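Local coordinates for protein superoxide dismutase (Candida albicans, PDB 4GUN) that probably converts superoxide radicals into hydrogen peroxide and oxygen at a manganese centre, protecting the cytosol from oxidative damage, at residues 109-114 with 145-150. The protein carries 2 engineered substitutions. Residues are numbered along the deposited sequence; the frame is centred on the assembly and turned at random.
Sequences VAQYGS and GALDVV
Q111, near the C-terminal end of helix 103-112, lays its carboxamide beside the backbone of L147 and bonds to both polar groups of that residue. L147 N donates to Q111 OE1 at 2.8 Å, almost perfectly straight (178°) and on a lone pair in the plane of the amide. The return bond, Q111 NE2 to L147 O at 3.2 Å, is more bent (150°), its acceptor tilted out of the amide plane. Glutamine suits the place because one flat group offers an acceptor and a donor to an edge strand whose N-H and C=O face outward. Its chain runs extended beyond CG (chi2 -169°), long enough to span a backbone gap of 7.7 Å between Q111 CA and L147 CA. Both ends of the amide have second partners, Q107 at OE1 and the carbonyl of N143 of the second subunit at NE2, which should fix its rotation; ND2 of that same N143 also bonds to L147 O.

Apolar contact is slight. The ring of Y112 turns its edge to L147, with Y112 CE2 4.0 Å from L147 CB, while the leucine also packs on L104, Q107 and I108 of the same helix. Y112 leans on L118 and I121 of helix 115-127, so a large aromatic residue fills the junction between two helices and the strand.

A water extends the polar contact. It lies 2.7 Å from Y112 OH, at the ring edge, and donates to D148 OD1 at 3.1 Å; the tyrosine thus carries its hydroxyl from a buried ring to a water that bridges to the carboxylate of D148.

Strand 146-153 pairs through its other edge with 133-140, so this contact fits helix 103-112 against the outer edge of the three-stranded antiparallel sheet, within the alpha/beta C-terminal domain of iron/manganese superoxide dismutases, and takes part in the contact with the second subunit.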
loop_
_atom_site.group_PDB
_atom_site.type_symbol
_atom_site.label_atom_id
_atom_site.label_comp_id
_atom_site.label_asym_id
_atom_site.label_seq_id
_atom_site.Cartn_x
_atom_site.Cartn_y
_atom_site.Cartn_z
ATOM N N VAL A 109 29.743 0.664 16.127
ATOM C CA VAL A 109 30.932 -0.184 16.167
ATOM C C VAL A 109 30.548 -1.632 16.474
ATOM O O VAL A 109 30.964 -2.545 15.750
ATOM C CB VAL A 109 32.028 0.384 17.105
ATOM C CG1 VAL A 109 33.122 -0.650 17.375
ATOM C CG2 VAL A 109 32.623 1.675 16.539
ATOM N N ALA A 110 29.700 -1.835 17.490
ATOM C CA ALA A 110 29.246 -3.182 17.867
ATOM C C ALA A 110 28.515 -3.890 16.723
ATOM O O ALA A 110 28.817 -5.045 16.429
ATOM C CB ALA A 110 28.338 -3.102 19.092
ATOM N N GLN A 111 27.560 -3.196 16.079
ATOM C CA GLN A 111 26.714 -3.761 15.020
ATOM C C GLN A 111 27.236 -3.776 13.592
ATOM O O GLN A 111 26.916 -4.712 12.868
ATOM C CB GLN A 111 25.351 -3.077 15.036
ATOM C CG GLN A 111 24.522 -3.389 16.278
ATOM C CD GLN A 111 23.113 -2.908 16.121
ATOM O OE1 GLN A 111 22.676 -2.007 16.820
ATOM N NE2 GLN A 111 22.376 -3.481 15.185
ATOM N N TYR A 112 27.932 -2.710 13.151
ATOM C CA TYR A 112 28.400 -2.528 11.757
ATOM C C TYR A 112 29.909 -2.502 11.566
ATOM O O TYR A 112 30.371 -2.537 10.423
ATOM C CB TYR A 112 27.802 -1.235 11.157
ATOM C CG TYR A 112 26.291 -1.208 11.191
ATOM C CD1 TYR A 112 25.544 -1.856 10.218
ATOM C CD2 TYR A 112 25.607 -0.538 12.206
ATOM C CE1 TYR A 112 24.154 -1.831 10.240
ATOM C CE2 TYR A 112 24.213 -0.521 12.248
ATOM C CZ TYR A 112 23.493 -1.181 11.272
ATOM O OH TYR A 112 22.122 -1.168 11.300
ATOM N N GLY A 113 30.660 -2.412 12.664
ATOM C CA GLY A 113 32.118 -2.354 12.622
ATOM C C GLY A 113 32.625 -0.939 12.429
ATOM O O GLY A 113 33.564 -0.529 13.107
ATOM N N SER A 114 31.969 -0.167 11.523
ATOM C CA SER A 114 32.332 1.216 11.165
ATOM C C SER A 114 31.159 2.016 10.640
ATOM O O SER A 114 30.179 1.440 10.150
ATOM C CB SER A 114 33.420 1.220 10.090
ATOM O OG SER A 114 32.975 0.594 8.895
ATOM N N GLY A 145 18.175 -1.444 22.214
ATOM C CA GLY A 145 18.647 -0.222 21.561
ATOM C C GLY A 145 19.346 -0.487 20.239
ATOM O O GLY A 145 20.233 0.277 19.849
ATOM N N ALA A 146 18.949 -1.565 19.529
ATOM C CA ALA A 146 19.556 -1.954 18.252
ATOM C C ALA A 146 19.210 -1.001 17.117
ATOM O O ALA A 146 18.072 -0.549 16.978
ATOM C CB ALA A 146 19.157 -3.369 17.860
ATOM N N LEU A 147 20.204 -0.748 16.283
ATOM C CA LEU A 147 20.088 0.108 15.129
ATOM C C LEU A 147 19.647 -0.728 13.937
ATOM O O LEU A 147 19.916 -1.932 13.872
ATOM C CB LEU A 147 21.455 0.743 14.817
ATOM C CG LEU A 147 22.027 1.729 15.844
ATOM C CD1 LEU A 147 23.475 2.022 15.533
ATOM C CD2 LEU A 147 21.186 3.037 15.918
ATOM N N ASP A 148 18.971 -0.073 12.983
ATOM C CA ASP A 148 18.550 -0.688 11.734
ATOM C C ASP A 148 18.381 0.423 10.718
ATOM O O ASP A 148 18.259 1.584 11.105
ATOM C CB ASP A 148 17.251 -1.492 11.900
ATOM C CG ASP A 148 16.897 -2.463 10.763
ATOM O OD1 ASP A 148 17.840 -2.950 10.057
ATOM O OD2 ASP A 148 15.696 -2.765 10.601
ATOM N N VAL A 149 18.439 0.085 9.430
ATOM C CA VAL A 149 18.217 1.061 8.360
ATOM C C VAL A 149 16.874 0.664 7.739
ATOM O O VAL A 149 16.706 -0.502 7.365
ATOM C CB VAL A 149 19.360 1.147 7.294
ATOM C CG1 VAL A 149 19.120 2.323 6.339
ATOM C CG2 VAL A 149 20.737 1.281 7.955
ATOM N N VAL A 150 15.916 1.613 7.683
ATOM C CA VAL A 150 14.557 1.400 7.138
ATOM C C VAL A 150 14.222 2.477 6.077
ATOM O O VAL A 150 14.830 3.539 6.065
ATOM C CB VAL A 150 13.487 1.339 8.285
ATOM C CG1 VAL A 150 13.363 2.663 9.006
ATOM C CG2 VAL A 150 12.112 0.894 7.785
HETATM O O HOH W 1 20.797 -2.493 9.398
#